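PDB 2CIU: import inner membrane translocase subunit TIM21 mitochondrial from Saccharomyces cerevisiae, which keeps the TOM and TIM23 complexes in close contact as an essential subunit of the TIM23 translocase, which imports transit-peptide proteins across the mitochondrial inner membrane. Local coordinates for residues K63-K66 with E67-H71. Residues are numbered along the deposited sequence; the frame is centred on the assembly and turned at random.
Sequences KLDK and EGRTH
The beta hairpin of strands 60-64 and 70-79 in the intermembrane-space domain of Tim21 turns at Asp65-Gly68 through a type I turn with a G1 beta bulge, and there Asp65 meets Glu67, Arg69 and His71 with a single carboxylate. The turn is closed by Gly68 N to Asp65 O at 3.0 Å, and Asp65 N adds a rung to Arg69 O at 2.8 Å. Gly68 takes the left-handed bulge position with a positive phi of 81°, where a CB would collide with the carbonyl oxygen of Glu67. Next along the strands, Lys63 and His71 form an antiparallel hydrogen-bonded pair. With CG set between its own backbone N and carbonyl carbon (chi1 62°), the Asp65 carboxylate folds in over the turn, where OD1 accepts both Glu67 N, in an Asx turn, and Arg69 N, each at 2.8 Å, from opposite faces of its plane. His71 is gripped at both ring nitrogens, since ND1 bonds Glu90 OE2 on strand 84-92, while NE2 donates to Asp65 OD2 at 2.6 Å, meeting the anti side of that oxygen with the ring and carboxylate planes 77° apart. An alanine at Asp65 would probably leave the two amides without OD1 and His71 NE2 without OD2, and the turn less firmly fixed. On the face shared by Leu64 and Thr70, the Leu64 CD2 methyl packs against the Gly68 carbonyl, 3.3 Å from Gly68 O.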
loop_
_atom_site.group_PDB
_atom_site.type_symbol
_atom_site.label_atom_id
_atom_site.label_comp_id
_atom_site.label_asym_id
_atom_site.label_seq_id
_atom_site.Cartn_x
_atom_site.Cartn_y
_atom_site.Cartn_z
ATOM N N LYS A 63 3.951 10.735 -12.250
ATOM C CA LYS A 63 4.328 10.324 -13.603
ATOM C C LYS A 63 3.138 10.563 -14.539
ATOM O O LYS A 63 2.004 10.184 -14.231
ATOM C CB LYS A 63 4.745 8.847 -13.619
ATOM C CG LYS A 63 5.453 8.409 -14.908
ATOM C CD LYS A 63 5.918 6.963 -14.805
ATOM C CE LYS A 63 6.692 6.524 -16.035
ATOM N NZ LYS A 63 5.875 6.689 -17.267
ATOM N N LEU A 64 3.398 11.202 -15.678
ATOM C CA LEU A 64 2.339 11.492 -16.652
ATOM C C LEU A 64 1.913 10.289 -17.480
ATOM O O LEU A 64 2.748 9.465 -17.846
ATOM C CB LEU A 64 2.804 12.572 -17.634
ATOM C CG LEU A 64 2.636 14.058 -17.342
ATOM C CD1 LEU A 64 3.140 14.843 -18.558
ATOM C CD2 LEU A 64 1.175 14.380 -17.077
ATOM N N ASP A 65 0.617 10.181 -17.778
ATOM C CA ASP A 65 0.172 9.087 -18.633
ATOM C C ASP A 65 0.042 9.635 -20.058
ATOM O O ASP A 65 0.305 10.811 -20.299
ATOM C CB ASP A 65 -1.157 8.453 -18.161
ATOM C CG ASP A 65 -2.341 9.417 -18.174
ATOM O OD1 ASP A 65 -2.330 10.414 -18.924
ATOM O OD2 ASP A 65 -3.311 9.152 -17.435
ATOM N N LYS A 66 -0.347 8.776 -20.994
ATOM C CA LYS A 66 -0.491 9.173 -22.393
ATOM C C LYS A 66 -1.547 10.243 -22.650
ATOM O O LYS A 66 -1.549 10.875 -23.706
ATOM C CB LYS A 66 -0.813 7.954 -23.248
ATOM C CG LYS A 66 0.321 6.961 -23.375
ATOM C CD LYS A 66 -0.105 5.800 -24.253
ATOM C CE LYS A 66 0.904 4.675 -24.229
ATOM N NZ LYS A 66 0.411 3.507 -25.011
ATOM N N GLU A 67 -2.445 10.441 -21.696
ATOM C CA GLU A 67 -3.494 11.436 -21.849
ATOM C C GLU A 67 -3.118 12.756 -21.191
ATOM O O GLU A 67 -3.922 13.682 -21.139
ATOM C CB GLU A 67 -4.804 10.907 -21.263
ATOM C CG GLU A 67 -5.399 9.748 -22.052
ATOM C CD GLU A 67 -6.686 9.228 -21.442
ATOM O OE1 GLU A 67 -7.555 10.055 -21.090
ATOM O OE2 GLU A 67 -6.836 7.994 -21.321
ATOM N N GLY A 68 -1.891 12.842 -20.692
ATOM C CA GLY A 68 -1.452 14.069 -20.056
ATOM C C GLY A 68 -1.917 14.211 -18.624
ATOM O O GLY A 68 -1.836 15.298 -18.054
ATOM N N ARG A 69 -2.407 13.118 -18.043
ATOM C CA ARG A 69 -2.877 13.126 -16.661
ATOM C C ARG A 69 -1.792 12.578 -15.738
ATOM O O ARG A 69 -1.093 11.625 -16.077
ATOM C CB ARG A 69 -4.143 12.280 -16.512
ATOM C CG ARG A 69 -5.401 12.901 -17.100
ATOM C CD ARG A 69 -6.584 11.944 -16.988
ATOM N NE ARG A 69 -7.604 12.379 -16.030
ATOM C CZ ARG A 69 -7.418 12.483 -14.718
ATOM N NH1 ARG A 69 -6.243 12.186 -14.182
ATOM N NH2 ARG A 69 -8.414 12.878 -13.936
ATOM N N THR A 70 -1.659 13.181 -14.566
ATOM C CA THR A 70 -0.647 12.747 -13.608
ATOM C C THR A 70 -1.115 11.598 -12.716
ATOM O O THR A 70 -2.226 11.621 -12.189
ATOM C CB THR A 70 -0.220 13.923 -12.718
ATOM O OG1 THR A 70 0.348 14.954 -13.538
ATOM C CG2 THR A 70 0.813 13.483 -11.686
ATOM N N HIS A 71 -0.272 10.580 -12.571
ATOM C CA HIS A 71 -0.584 9.461 -11.685
ATOM C C HIS A 71 0.388 9.552 -10.515
ATOM O O HIS A 71 1.546 9.935 -10.692
ATOM C CB HIS A 71 -0.385 8.109 -12.381
ATOM C CG HIS A 71 -1.360 7.839 -13.482
ATOM N ND1 HIS A 71 -1.865 6.582 -13.734
ATOM C CD2 HIS A 71 -1.904 8.657 -14.414
ATOM C CE1 HIS A 71 -2.678 6.638 -14.775
ATOM N NE2 HIS A 71 -2.719 7.885 -15.206
#